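Local coordinates for protein formiminoglutamase (Trypanosoma cruzi, PDB 4MYK) that hydrolyses N-formimino-L-glutamate to glutamate and formamide, as an arginase-like enzyme with a two-manganese site, at residues P16-L21 / F61-L66; D29-I34 / S79-Y84; L74-S79 / G305-P310; N230-F235 / V274-M279; F266-T271 / Y300-G305. The protein carries 1 engineered substitution. One frame throughout, in Å; residues are numbered along the deposited sequence.

In the fold
Four of the five contacts gather at one edge of the arginase-type α/β chain, away from the manganese ions, while interaction 4 lies near the chain centre. Interactions 2 and 4 belong to the same eight-stranded parallel sheet, their centres about 16 Å apart: the first pairs its outer strand 83-88 with 32-37, the second pairs 231-236 with 274-280. Interactions 3 and 5 share G305 near the end of helix 290-306, their centres about 8 Å apart. Along the chain, interactions 1 and 2 alternate, and interactions 4 and 5 are enclosed by the loop that interaction 3 closes. Interaction 1 places the N-terminal segment at the sheet edge, against strand 83-88 and helix 290-306.

Interaction 1: residues P16-L21 / F61-L66; sequences PRLLSL and FFLQRL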
# COMPACT_ATOMS: atom_id res chain seq x y z
N PRO A 16 14.65 -25.24 -5.82
CA PRO A 16 15.96 -24.59 -5.69
C PRO A 16 15.82 -23.08 -5.74
O PRO A 16 15.16 -22.57 -6.65
CB PRO A 16 16.72 -25.06 -6.93
CG PRO A 16 16.03 -26.30 -7.34
CD PRO A 16 14.59 -26.11 -7.00
N ARG A 17 16.44 -22.38 -4.79
CA ARG A 17 16.37 -20.92 -4.76
C ARG A 17 17.73 -20.24 -4.87
O ARG A 17 18.71 -20.88 -5.21
CB ARG A 17 15.59 -20.44 -3.54
CG ARG A 17 14.12 -20.82 -3.61
CD ARG A 17 13.35 -20.38 -2.38
NE ARG A 17 11.92 -20.62 -2.54
CZ ARG A 17 10.98 -20.05 -1.80
NH1 ARG A 17 11.30 -19.20 -0.83
NH2 ARG A 17 9.69 -20.34 -2.02
N LEU A 18 17.79 -18.94 -4.60
CA LEU A 18 19.02 -18.17 -4.81
C LEU A 18 20.22 -18.81 -4.15
O LEU A 18 21.32 -18.81 -4.71
CB LEU A 18 18.86 -16.72 -4.32
CG LEU A 18 18.10 -15.77 -5.26
CD1 LEU A 18 17.53 -14.60 -4.48
CD2 LEU A 18 19.01 -15.28 -6.37
N LEU A 19 20.02 -19.36 -2.96
CA LEU A 19 21.08 -20.05 -2.23
C LEU A 19 21.84 -21.09 -3.09
O LEU A 19 23.06 -21.22 -2.99
CB LEU A 19 20.52 -20.70 -0.97
CG LEU A 19 21.54 -21.25 0.02
CD1 LEU A 19 22.60 -20.20 0.28
CD2 LEU A 19 20.85 -21.64 1.31
N SER A 20 21.12 -21.80 -3.95
CA SER A 20 21.72 -22.85 -4.79
C SER A 20 22.69 -22.36 -5.88
O SER A 20 23.44 -23.15 -6.45
CB SER A 20 20.62 -23.70 -5.43
OG SER A 20 19.83 -22.90 -6.29
N LEU A 21 22.66 -21.06 -6.17
CA LEU A 21 23.53 -20.48 -7.19
C LEU A 21 24.90 -20.13 -6.62
O LEU A 21 25.84 -19.84 -7.37
CB LEU A 21 22.87 -19.23 -7.80
CG LEU A 21 21.47 -19.43 -8.38
CD1 LEU A 21 20.84 -18.10 -8.73
CD2 LEU A 21 21.54 -20.33 -9.59
N PHE A 61 19.84 -12.58 5.51
CA PHE A 61 18.88 -13.49 6.12
C PHE A 61 17.93 -14.03 5.08
O PHE A 61 17.76 -15.25 4.95
CB PHE A 61 18.10 -12.80 7.24
CG PHE A 61 17.20 -13.73 8.00
CD1 PHE A 61 15.89 -13.95 7.60
CD2 PHE A 61 17.68 -14.42 9.11
CE1 PHE A 61 15.08 -14.81 8.30
CE2 PHE A 61 16.86 -15.29 9.81
CZ PHE A 61 15.57 -15.48 9.40
N PHE A 62 17.31 -13.13 4.31
CA PHE A 62 16.33 -13.54 3.32
C PHE A 62 16.99 -14.08 2.06
O PHE A 62 16.39 -14.87 1.33
CB PHE A 62 15.30 -12.42 3.07
CG PHE A 62 14.40 -12.18 4.25
CD1 PHE A 62 13.26 -12.96 4.44
CD2 PHE A 62 14.73 -11.24 5.22
CE1 PHE A 62 12.45 -12.78 5.56
CE2 PHE A 62 13.92 -11.05 6.34
CZ PHE A 62 12.78 -11.82 6.50
N LEU A 63 18.23 -13.68 1.84
CA LEU A 63 19.01 -14.22 0.73
C LEU A 63 19.07 -15.74 0.80
O LEU A 63 19.03 -16.42 -0.24
CB LEU A 63 20.43 -13.65 0.74
CG LEU A 63 21.33 -14.19 -0.38
CD1 LEU A 63 20.89 -13.69 -1.77
CD2 LEU A 63 22.78 -13.81 -0.12
N GLN A 64 19.17 -16.27 2.02
CA GLN A 64 19.29 -17.71 2.21
C GLN A 64 17.97 -18.42 1.93
O GLN A 64 17.93 -19.64 1.91
CB GLN A 64 19.75 -18.07 3.63
CG GLN A 64 20.73 -17.12 4.27
CD GLN A 64 22.06 -17.08 3.56
OE1 GLN A 64 22.61 -18.11 3.17
NE2 GLN A 64 22.59 -15.87 3.40
N ARG A 65 16.91 -17.66 1.71
CA ARG A 65 15.56 -18.21 1.73
C ARG A 65 14.68 -17.96 0.51
O ARG A 65 13.69 -18.67 0.31
CB ARG A 65 14.82 -17.68 2.96
CG ARG A 65 15.46 -18.07 4.26
CD ARG A 65 14.86 -17.30 5.43
NE ARG A 65 15.25 -17.93 6.69
CZ ARG A 65 16.45 -17.81 7.23
NH1 ARG A 65 17.39 -17.09 6.63
NH2 ARG A 65 16.73 -18.42 8.39
N LEU A 66 15.00 -16.97 -0.31
CA LEU A 66 14.04 -16.54 -1.32
C LEU A 66 14.51 -16.75 -2.75
O LEU A 66 15.70 -16.92 -3.00
CB LEU A 66 13.69 -15.06 -1.12
CG LEU A 66 13.22 -14.62 0.27
CD1 LEU A 66 12.82 -13.18 0.26
CD2 LEU A 66 12.07 -15.50 0.72
O HOH W 1 17.65 -18.51 -1.43
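R17 lies with its CB and CD against the main chain of R65 and L66, its chain extended from CG to NE. This shape delivers NH1 to R65 O at 2.7 Å, and the N-H...O angle of 156° together with an acceptor close to the guanidinium plane identifies a well-formed hydrogen bond. NE of the same group forms a salt bridge with D15, so two edges of the guanidinium are engaged and its rotation is restricted. One residue on, L18 N makes only a weak bond to L66 O at 3.3 Å. A bridging water completes the polar seam: it accepts from L19 N at 2.9 Å and donates to L63 O at 2.8 Å and to L66 O at 3.0 Å.

Leucines flank this seam. The CD1 methyl of L18 reaches CD1 of L63 at 4.4 Å, and L18 also packs on L83 of the neighbouring strand. L19, more exposed, crosses Q64, its CD1 lying 3.6 Å from Q64 OE1, while Q64 NE2 bonds back to R60 O. R65 O and L66 O thus take N-H groups of the 16-21 segment directly, while L63 O is reached through the water. The result is an N-terminal loop segment packed against residues 61-66, in the C-terminal end region of helix 55-63, at the periphery of the arginase-type α/β fold.

Interaction 2: residues D29-I34 / S79-Y84; sequences DADIVI and SHLKLY
D31 places CG anti to its carbonyl carbon (chi1 -58°), which carries its carboxylate to the main chain of K82. There OD2 of D31 accepts from the backbone N of K82 at 3.0 Å through its anti lone pair. A salt bridge from the same oxygen to K82 NZ is long at 3.4 Å, weak as a hydrogen bond and doubtful, because the end of the lysine is poorly placed in the model. In return K82 O receives D31 N at 2.9 Å and, weakly, I32 N. Regular parallel pairing follows: Y84 N bonds to I32 O at 3.0 Å, and I34 N to Y84 O at 2.8 Å. On one face of the sheet, I32 and L83 run side by side, their CD1 atoms 3.9 Å apart. V33 and Y84 point to the other face (CG2 to CB 4.2 Å), and A30 CB, just before the strand, lies 3.3 Å from Y84 CB. The face carrying I32 is covered by helix 290-306, where F306 touches I32 and V303 touches L81, whereas V33 bonds through its backbone to strand 114-119 on the far side of strand 32-37.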
# COMPACT_ATOMS: atom_id res chain seq x y z
N ASP A 29 35.28 -17.04 -9.89
CA ASP A 29 34.46 -17.89 -10.73
C ASP A 29 32.98 -17.49 -10.73
O ASP A 29 32.20 -17.95 -11.55
CB ASP A 29 34.65 -19.36 -10.31
CG ASP A 29 36.06 -19.87 -10.61
OD1 ASP A 29 36.55 -19.67 -11.75
OD2 ASP A 29 36.69 -20.45 -9.70
N ALA A 30 32.62 -16.61 -9.81
CA ALA A 30 31.26 -16.08 -9.73
C ALA A 30 31.00 -15.01 -10.79
O ALA A 30 31.82 -14.11 -11.00
CB ALA A 30 30.99 -15.53 -8.34
N ASP A 31 29.84 -15.10 -11.43
CA ASP A 31 29.39 -14.08 -12.38
C ASP A 31 29.03 -12.81 -11.62
O ASP A 31 29.28 -11.69 -12.08
CB ASP A 31 28.17 -14.58 -13.15
CG ASP A 31 28.44 -15.87 -13.91
OD1 ASP A 31 29.21 -15.82 -14.88
OD2 ASP A 31 27.87 -16.92 -13.54
N ILE A 32 28.44 -12.99 -10.44
CA ILE A 32 27.98 -11.87 -9.64
C ILE A 32 28.59 -11.97 -8.26
O ILE A 32 28.58 -13.05 -7.65
CB ILE A 32 26.43 -11.86 -9.53
CG1 ILE A 32 25.79 -11.65 -10.91
CG2 ILE A 32 25.96 -10.79 -8.52
CD1 ILE A 32 24.35 -12.11 -10.99
N VAL A 33 29.11 -10.85 -7.77
CA VAL A 33 29.68 -10.81 -6.43
C VAL A 33 28.99 -9.81 -5.50
O VAL A 33 28.88 -8.62 -5.81
CB VAL A 33 31.22 -10.63 -6.48
CG1 VAL A 33 31.80 -10.40 -5.09
CG2 VAL A 33 31.87 -11.85 -7.14
N ILE A 34 28.50 -10.32 -4.36
CA ILE A 34 27.81 -9.54 -3.34
C ILE A 34 28.79 -9.01 -2.27
O ILE A 34 29.55 -9.77 -1.67
CB ILE A 34 26.72 -10.37 -2.62
CG1 ILE A 34 25.68 -10.88 -3.61
CG2 ILE A 34 26.06 -9.56 -1.52
CD1 ILE A 34 24.81 -11.99 -3.05
N SER A 79 19.51 -20.89 -13.35
CA SER A 79 20.24 -22.02 -12.80
C SER A 79 21.71 -22.05 -13.18
O SER A 79 22.52 -22.64 -12.46
CB SER A 79 19.56 -23.33 -13.21
OG SER A 79 18.32 -23.48 -12.56
N HIS A 80 22.05 -21.41 -14.29
CA HIS A 80 23.43 -21.45 -14.80
C HIS A 80 24.38 -20.42 -14.17
O HIS A 80 25.59 -20.51 -14.35
CB HIS A 80 23.44 -21.34 -16.33
CG HIS A 80 23.30 -19.95 -16.85
ND1 HIS A 80 22.08 -19.40 -17.19
CD2 HIS A 80 24.22 -18.99 -17.09
CE1 HIS A 80 22.26 -18.16 -17.62
NE2 HIS A 80 23.55 -17.88 -17.56
N LEU A 81 23.84 -19.43 -13.45
CA LEU A 81 24.66 -18.37 -12.89
C LEU A 81 25.32 -18.84 -11.61
O LEU A 81 24.79 -19.71 -10.92
CB LEU A 81 23.82 -17.13 -12.60
CG LEU A 81 23.37 -16.24 -13.75
CD1 LEU A 81 22.50 -15.09 -13.24
CD2 LEU A 81 24.56 -15.70 -14.51
N LYS A 82 26.48 -18.27 -11.30
CA LYS A 82 27.13 -18.51 -10.02
C LYS A 82 27.25 -17.21 -9.26
O LYS A 82 27.72 -16.21 -9.80
CB LYS A 82 28.51 -19.16 -10.18
CG LYS A 82 28.46 -20.65 -10.51
CD LYS A 82 29.83 -21.17 -10.87
CE LYS A 82 30.54 -20.21 -11.80
NZ LYS A 82 29.68 -19.71 -12.92
N LEU A 83 26.79 -17.23 -8.01
CA LEU A 83 26.88 -16.10 -7.12
C LEU A 83 27.95 -16.35 -6.08
O LEU A 83 28.23 -17.50 -5.72
CB LEU A 83 25.55 -15.88 -6.40
CG LEU A 83 24.48 -15.00 -7.04
CD1 LEU A 83 24.52 -15.11 -8.56
CD2 LEU A 83 23.11 -15.37 -6.49
N TYR A 84 28.55 -15.28 -5.59
CA TYR A 84 29.52 -15.38 -4.49
C TYR A 84 29.31 -14.21 -3.56
O TYR A 84 29.10 -13.08 -4.00
CB TYR A 84 30.95 -15.39 -5.01
CG TYR A 84 31.97 -15.77 -3.96
CD1 TYR A 84 32.62 -14.80 -3.21
CD2 TYR A 84 32.28 -17.11 -3.73
CE1 TYR A 84 33.57 -15.15 -2.25
CE2 TYR A 84 33.22 -17.47 -2.77
CZ TYR A 84 33.86 -16.49 -2.04
OH TYR A 84 34.79 -16.84 -1.08

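Interaction 3: residues L74-S79 / G305-P310; sequences LNVDAS and GFATRP. Engineered in segment 305-310: P310 (natural residue Ser).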
# COMPACT_ATOMS: atom_id res chain seq x y z
N LEU A 74 8.01 -15.58 -15.46
CA LEU A 74 8.83 -14.79 -16.37
C LEU A 74 9.49 -15.71 -17.38
O LEU A 74 10.02 -15.25 -18.39
CB LEU A 74 9.90 -14.03 -15.60
CG LEU A 74 9.36 -13.22 -14.41
CD1 LEU A 74 10.46 -12.30 -13.88
CD2 LEU A 74 8.10 -12.42 -14.80
N ASN A 75 9.44 -17.00 -17.10
CA ASN A 75 10.09 -18.02 -17.93
C ASN A 75 11.56 -17.71 -18.16
O ASN A 75 12.02 -17.63 -19.30
CB ASN A 75 9.34 -18.26 -19.24
CG ASN A 75 8.07 -19.08 -19.04
OD1 ASN A 75 8.11 -20.18 -18.47
ND2 ASN A 75 6.94 -18.55 -19.49
N VAL A 76 12.27 -17.51 -17.06
CA VAL A 76 13.71 -17.33 -17.08
C VAL A 76 14.33 -18.30 -16.07
O VAL A 76 13.93 -18.33 -14.90
CB VAL A 76 14.12 -15.87 -16.74
CG1 VAL A 76 15.61 -15.76 -16.54
CG2 VAL A 76 13.67 -14.93 -17.84
N ASP A 77 15.29 -19.10 -16.53
CA ASP A 77 16.01 -20.00 -15.66
C ASP A 77 17.39 -19.42 -15.41
O ASP A 77 18.16 -19.23 -16.34
CB ASP A 77 16.12 -21.37 -16.31
CG ASP A 77 16.78 -22.41 -15.40
OD1 ASP A 77 17.10 -22.08 -14.24
OD2 ASP A 77 16.98 -23.56 -15.85
N ALA A 78 17.69 -19.15 -14.15
CA ALA A 78 18.98 -18.56 -13.77
C ALA A 78 19.91 -19.62 -13.20
O ALA A 78 20.95 -19.30 -12.63
CB ALA A 78 18.79 -17.42 -12.75
N SER A 79 19.51 -20.89 -13.35
CA SER A 79 20.24 -22.02 -12.80
C SER A 79 21.71 -22.05 -13.18
O SER A 79 22.52 -22.64 -12.46
CB SER A 79 19.56 -23.33 -13.21
OG SER A 79 18.32 -23.48 -12.56
N GLY A 305 17.22 -11.16 -14.73
CA GLY A 305 17.47 -10.36 -15.90
C GLY A 305 18.86 -10.64 -16.43
O GLY A 305 19.09 -10.74 -17.64
N PHE A 306 19.80 -10.76 -15.50
CA PHE A 306 21.20 -11.02 -15.82
C PHE A 306 21.34 -12.36 -16.55
O PHE A 306 22.07 -12.48 -17.53
CB PHE A 306 22.03 -11.03 -14.55
CG PHE A 306 23.50 -10.88 -14.78
CD1 PHE A 306 24.07 -9.62 -14.93
CD2 PHE A 306 24.31 -11.99 -14.85
CE1 PHE A 306 25.42 -9.47 -15.14
CE2 PHE A 306 25.67 -11.86 -15.06
CZ PHE A 306 26.23 -10.59 -15.20
N ALA A 307 20.62 -13.36 -16.06
CA ALA A 307 20.66 -14.68 -16.67
C ALA A 307 20.33 -14.64 -18.17
O ALA A 307 20.60 -15.61 -18.89
CB ALA A 307 19.74 -15.65 -15.94
N THR A 308 19.74 -13.54 -18.63
CA THR A 308 19.32 -13.46 -20.03
C THR A 308 20.34 -12.80 -20.94
O THR A 308 20.26 -12.97 -22.15
CB THR A 308 17.93 -12.76 -20.23
OG1 THR A 308 18.01 -11.39 -19.84
CG2 THR A 308 16.83 -13.47 -19.45
N ARG A 309 21.30 -12.06 -20.39
CA ARG A 309 22.29 -11.47 -21.29
C ARG A 309 23.24 -12.50 -21.88
O ARG A 309 23.58 -13.49 -21.24
CB ARG A 309 23.08 -10.30 -20.67
CG ARG A 309 23.05 -10.16 -19.18
CD ARG A 309 24.01 -9.01 -18.78
NE ARG A 309 23.43 -8.06 -17.83
CZ ARG A 309 24.10 -7.06 -17.27
NH1 ARG A 309 25.38 -6.87 -17.56
NH2 ARG A 309 23.49 -6.26 -16.40
N PRO A 310 23.66 -12.26 -23.14
CA PRO A 310 24.67 -13.02 -23.89
C PRO A 310 25.88 -13.42 -23.04
O PRO A 310 26.93 -12.79 -23.12
CB PRO A 310 25.09 -12.03 -24.98
CG PRO A 310 23.84 -11.25 -25.26
CD PRO A 310 23.09 -11.15 -23.94
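The turn F306-R309, in the C-terminal end region of helix 290-306, sets A307 and T308 against V76 and A78 of the small antiparallel pair 70-71/76-77 and the residues after it, a ribbon carrying a G1 beta bulge where N75 and V76 face N71. A307 and T308 are the corner residues of this type I turn. A307 CB makes the central contact: it sits 3.7 Å from A78 CA and 3.8 Å from A78 CB, with V76 CG1 further off at 4.2 Å. T308 comes in beside it, its side chain crossing that of V76 at about a right angle, and its CG2 lies 3.8 Å from V76 CG2. Its hydroxyl is turned between backbone N and carbonyl carbon (chi1 65°), where OG1 donates to G305 O at 2.5 Å and the methyl is left for the valine. On the other segment, D77 OD1 takes the S79 backbone N at 2.8 Å in an Asx turn and also S79 OG, fixing the backbone around A78. No hydrogen bond joins the two segments and only 155 Å² is buried, which implies an apolar contact, largely of methyl groups, without directional bonds, while the polar bonds shape each segment internally.

Interaction 4: residues N230-F235 / V274-M279; sequences NTFFSF and VMMMDM
S234 OG donates to D278 OD1 at 2.7 Å, meeting it on the syn side and slightly out of the carboxylate plane. The F232 ring crosses the carboxylate obliquely, its edge toward D278 OD2, which lies 3.4 Å from F232 CZ. Over one face of that ring sits M276 SD, 4.4 Å from the centroid and 25° off the normal, a Met-aromatic contact. On the opposite side of the sheet, M277 SD takes the edge of the F233 ring instead, 79° off the normal. Beneath these side chains the strands run parallel, 12° apart, as the two strands of a beta-alpha-beta unit linked by helix 258-270. F233 N bonds to M276 O at 2.9 Å, D278 N to F233 O at 3.0 Å, and F235 N to D278 O at 2.8 Å. A beta bulge at M275, opposite T231 and F232, shifts the register by one residue. Further out, N128 and S125 donate to D278 OD2, probably favouring its charged form, and F235 directly precedes the manganese ligand D236.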
# COMPACT_ATOMS: atom_id res chain seq x y z
N ASN A 230 28.57 1.22 -19.64
CA ASN A 230 29.19 1.13 -18.34
C ASN A 230 28.37 1.85 -17.29
O ASN A 230 28.88 2.68 -16.54
CB ASN A 230 30.61 1.69 -18.39
CG ASN A 230 31.46 1.01 -19.43
OD1 ASN A 230 31.42 -0.21 -19.57
ND2 ASN A 230 32.23 1.79 -20.17
N THR A 231 27.08 1.52 -17.26
CA THR A 231 26.14 2.15 -16.35
C THR A 231 26.17 1.55 -14.93
O THR A 231 26.11 0.33 -14.75
CB THR A 231 24.73 2.11 -16.92
OG1 THR A 231 24.69 2.89 -18.11
CG2 THR A 231 23.75 2.67 -15.94
N PHE A 232 26.28 2.44 -13.95
CA PHE A 232 26.20 2.13 -12.53
C PHE A 232 24.73 2.28 -12.14
O PHE A 232 24.18 3.38 -12.17
CB PHE A 232 27.09 3.11 -11.75
CG PHE A 232 26.92 3.06 -10.26
CD1 PHE A 232 26.38 1.94 -9.63
CD2 PHE A 232 27.32 4.13 -9.48
CE1 PHE A 232 26.23 1.90 -8.25
CE2 PHE A 232 27.17 4.08 -8.09
CZ PHE A 232 26.62 2.97 -7.48
N PHE A 233 24.09 1.16 -11.79
CA PHE A 233 22.68 1.14 -11.42
C PHE A 233 22.56 1.26 -9.90
O PHE A 233 22.71 0.27 -9.18
CB PHE A 233 21.99 -0.13 -11.94
CG PHE A 233 20.49 -0.13 -11.79
CD1 PHE A 233 19.71 0.92 -12.28
CD2 PHE A 233 19.84 -1.20 -11.16
CE1 PHE A 233 18.32 0.90 -12.13
CE2 PHE A 233 18.46 -1.21 -11.02
CZ PHE A 233 17.71 -0.16 -11.51
N SER A 234 22.30 2.48 -9.44
CA SER A 234 22.28 2.80 -8.01
C SER A 234 20.84 2.94 -7.52
O SER A 234 20.13 3.87 -7.91
CB SER A 234 23.05 4.10 -7.74
OG SER A 234 23.24 4.33 -6.35
N PHE A 235 20.42 2.02 -6.66
CA PHE A 235 19.02 1.96 -6.26
C PHE A 235 18.78 2.27 -4.79
O PHE A 235 18.84 1.36 -3.96
CB PHE A 235 18.44 0.58 -6.56
CG PHE A 235 16.96 0.60 -6.86
CD1 PHE A 235 16.09 1.30 -6.06
CD2 PHE A 235 16.45 -0.08 -7.97
CE1 PHE A 235 14.74 1.32 -6.34
CE2 PHE A 235 15.09 -0.06 -8.25
CZ PHE A 235 14.24 0.64 -7.44
N VAL A 274 24.76 -2.33 -18.16
CA VAL A 274 24.74 -2.12 -16.71
C VAL A 274 25.82 -2.97 -16.03
O VAL A 274 25.72 -4.20 -15.98
CB VAL A 274 23.35 -2.41 -16.11
CG1 VAL A 274 23.41 -2.37 -14.59
CG2 VAL A 274 22.34 -1.41 -16.64
N MET A 275 26.85 -2.31 -15.51
CA MET A 275 28.07 -3.01 -15.11
C MET A 275 28.23 -3.21 -13.61
O MET A 275 29.08 -3.99 -13.16
CB MET A 275 29.30 -2.33 -15.73
CG MET A 275 29.22 -2.22 -17.26
SD MET A 275 29.11 -3.81 -18.10
CE MET A 275 30.73 -4.47 -17.73
N MET A 276 27.42 -2.51 -12.83
CA MET A 276 27.36 -2.79 -11.41
C MET A 276 26.08 -2.20 -10.85
O MET A 276 25.38 -1.45 -11.52
CB MET A 276 28.57 -2.25 -10.64
CG MET A 276 28.48 -0.78 -10.24
SD MET A 276 29.70 -0.27 -8.98
CE MET A 276 28.92 -0.90 -7.49
N MET A 277 25.79 -2.55 -9.61
CA MET A 277 24.57 -2.14 -8.96
C MET A 277 24.84 -1.98 -7.47
O MET A 277 25.60 -2.75 -6.90
CB MET A 277 23.48 -3.21 -9.16
CG MET A 277 22.32 -3.05 -8.20
SD MET A 277 20.84 -3.93 -8.67
CE MET A 277 19.66 -3.10 -7.59
N ASP A 278 24.24 -0.96 -6.87
CA ASP A 278 24.21 -0.90 -5.42
C ASP A 278 22.79 -0.61 -4.94
O ASP A 278 21.94 -0.19 -5.73
CB ASP A 278 25.28 0.03 -4.81
CG ASP A 278 24.90 1.52 -4.82
OD1 ASP A 278 23.83 1.89 -5.34
OD2 ASP A 278 25.69 2.33 -4.31
N MET A 279 22.53 -0.90 -3.67
CA MET A 279 21.19 -0.81 -3.11
C MET A 279 21.36 -0.19 -1.75
O MET A 279 22.04 -0.75 -0.91
CB MET A 279 20.57 -2.20 -2.98
CG MET A 279 19.13 -2.22 -2.54
SD MET A 279 18.45 -3.91 -2.47
CE MET A 279 18.62 -4.40 -4.19

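Interaction 5: residues F266-T271 / Y300-G305; sequences FLAGKT and YHFVLG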
# COMPACT_ATOMS: atom_id res chain seq x y z
N PHE A 266 14.79 -6.19 -13.09
CA PHE A 266 14.85 -7.14 -14.19
C PHE A 266 15.41 -6.49 -15.47
O PHE A 266 16.26 -7.06 -16.14
CB PHE A 266 13.48 -7.75 -14.47
CG PHE A 266 13.52 -8.92 -15.42
CD1 PHE A 266 13.50 -8.73 -16.79
CD2 PHE A 266 13.57 -10.22 -14.94
CE1 PHE A 266 13.54 -9.81 -17.67
CE2 PHE A 266 13.60 -11.30 -15.81
CZ PHE A 266 13.59 -11.10 -17.17
N LEU A 267 14.93 -5.29 -15.79
CA LEU A 267 15.42 -4.58 -16.97
C LEU A 267 16.93 -4.36 -16.84
O LEU A 267 17.68 -4.71 -17.74
CB LEU A 267 14.69 -3.24 -17.16
CG LEU A 267 15.12 -2.29 -18.29
CD1 LEU A 267 14.93 -2.91 -19.66
CD2 LEU A 267 14.36 -0.97 -18.19
N ALA A 268 17.35 -3.79 -15.71
CA ALA A 268 18.75 -3.54 -15.43
C ALA A 268 19.59 -4.80 -15.64
O ALA A 268 20.68 -4.76 -16.22
CB ALA A 268 18.92 -3.01 -14.01
N GLY A 269 19.07 -5.93 -15.15
CA GLY A 269 19.78 -7.20 -15.24
C GLY A 269 19.99 -7.67 -16.66
O GLY A 269 21.07 -8.16 -17.00
N LYS A 270 18.97 -7.53 -17.50
CA LYS A 270 19.05 -7.95 -18.89
C LYS A 270 19.78 -6.93 -19.77
O LYS A 270 20.12 -7.22 -20.92
CB LYS A 270 17.64 -8.22 -19.44
CG LYS A 270 16.83 -6.97 -19.66
CD LYS A 270 15.40 -7.31 -19.96
CE LYS A 270 15.29 -8.16 -21.21
NZ LYS A 270 15.26 -7.32 -22.45
N THR A 271 20.03 -5.75 -19.22
CA THR A 271 20.69 -4.64 -19.94
C THR A 271 22.20 -4.74 -19.78
O THR A 271 22.74 -4.44 -18.72
CB THR A 271 20.20 -3.26 -19.42
OG1 THR A 271 18.86 -3.05 -19.85
CG2 THR A 271 21.08 -2.14 -19.95
N TYR A 300 16.90 -10.48 -6.68
CA TYR A 300 16.42 -11.67 -7.35
C TYR A 300 16.02 -11.38 -8.80
O TYR A 300 16.40 -12.11 -9.72
CB TYR A 300 15.24 -12.27 -6.57
CG TYR A 300 14.47 -13.32 -7.34
CD1 TYR A 300 15.04 -14.56 -7.61
CD2 TYR A 300 13.19 -13.07 -7.79
CE1 TYR A 300 14.35 -15.52 -8.32
CE2 TYR A 300 12.49 -14.02 -8.51
CZ TYR A 300 13.08 -15.25 -8.77
OH TYR A 300 12.39 -16.22 -9.47
N HIS A 301 15.24 -10.32 -9.01
CA HIS A 301 14.78 -9.95 -10.34
C HIS A 301 15.96 -9.50 -11.18
O HIS A 301 16.05 -9.82 -12.37
CB HIS A 301 13.71 -8.86 -10.27
CG HIS A 301 12.34 -9.38 -9.98
ND1 HIS A 301 11.89 -9.66 -8.71
CD2 HIS A 301 11.31 -9.70 -10.81
CE1 HIS A 301 10.65 -10.12 -8.76
NE2 HIS A 301 10.28 -10.15 -10.03
N PHE A 302 16.88 -8.75 -10.56
CA PHE A 302 18.08 -8.37 -11.27
C PHE A 302 18.79 -9.62 -11.77
O PHE A 302 19.17 -9.71 -12.94
CB PHE A 302 19.06 -7.56 -10.40
CG PHE A 302 20.42 -7.47 -11.03
CD1 PHE A 302 20.69 -6.50 -11.99
CD2 PHE A 302 21.40 -8.41 -10.74
CE1 PHE A 302 21.92 -6.45 -12.62
CE2 PHE A 302 22.62 -8.36 -11.36
CZ PHE A 302 22.88 -7.38 -12.30
N VAL A 303 18.99 -10.58 -10.87
CA VAL A 303 19.66 -11.83 -11.17
C VAL A 303 19.01 -12.58 -12.34
O VAL A 303 19.71 -13.09 -13.22
CB VAL A 303 19.71 -12.74 -9.94
CG1 VAL A 303 20.09 -14.17 -10.33
CG2 VAL A 303 20.67 -12.17 -8.90
N LEU A 304 17.68 -12.64 -12.35
CA LEU A 304 16.95 -13.23 -13.47
C LEU A 304 17.21 -12.49 -14.78
O LEU A 304 17.39 -13.11 -15.82
CB LEU A 304 15.45 -13.20 -13.18
CG LEU A 304 14.90 -14.23 -12.20
CD1 LEU A 304 13.40 -14.09 -12.11
CD2 LEU A 304 15.28 -15.62 -12.63
N GLY A 305 17.22 -11.16 -14.73
CA GLY A 305 17.47 -10.36 -15.90
C GLY A 305 18.86 -10.64 -16.43
O GLY A 305 19.09 -10.74 -17.64
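Helices 258-270 and 290-306 pack side by side on the sheet, and here they converge at a glycine contact between G269 and G305, whose CA atoms are 4.0 Å apart. The axes of the local segments approach to 6.4 Å and cross at -34°, a close approach that glycine, lacking a side chain, permits on both helices. F266 puts CG anti to its backbone N (chi1 -169°), which lays the ring across G305; the glycine CA sits 4.0 Å from the centroid and 9° off the normal, a CH-pi contact. L304 CB touches the same ring at CE2, 3.7 Å away. In the reverse direction, F302 CD1 comes to 3.4 Å from G269 CA, and this ring also meets F114 of the sheet. Between the backbones run CA-H...O contacts: F266 CA to H301 O, and G305 CA to F266 O, each at 3.5 Å. With no conventional hydrogen bond across the pair, the join depends on shape fit, aromatic covering of the glycines and weak CA-H...O attraction.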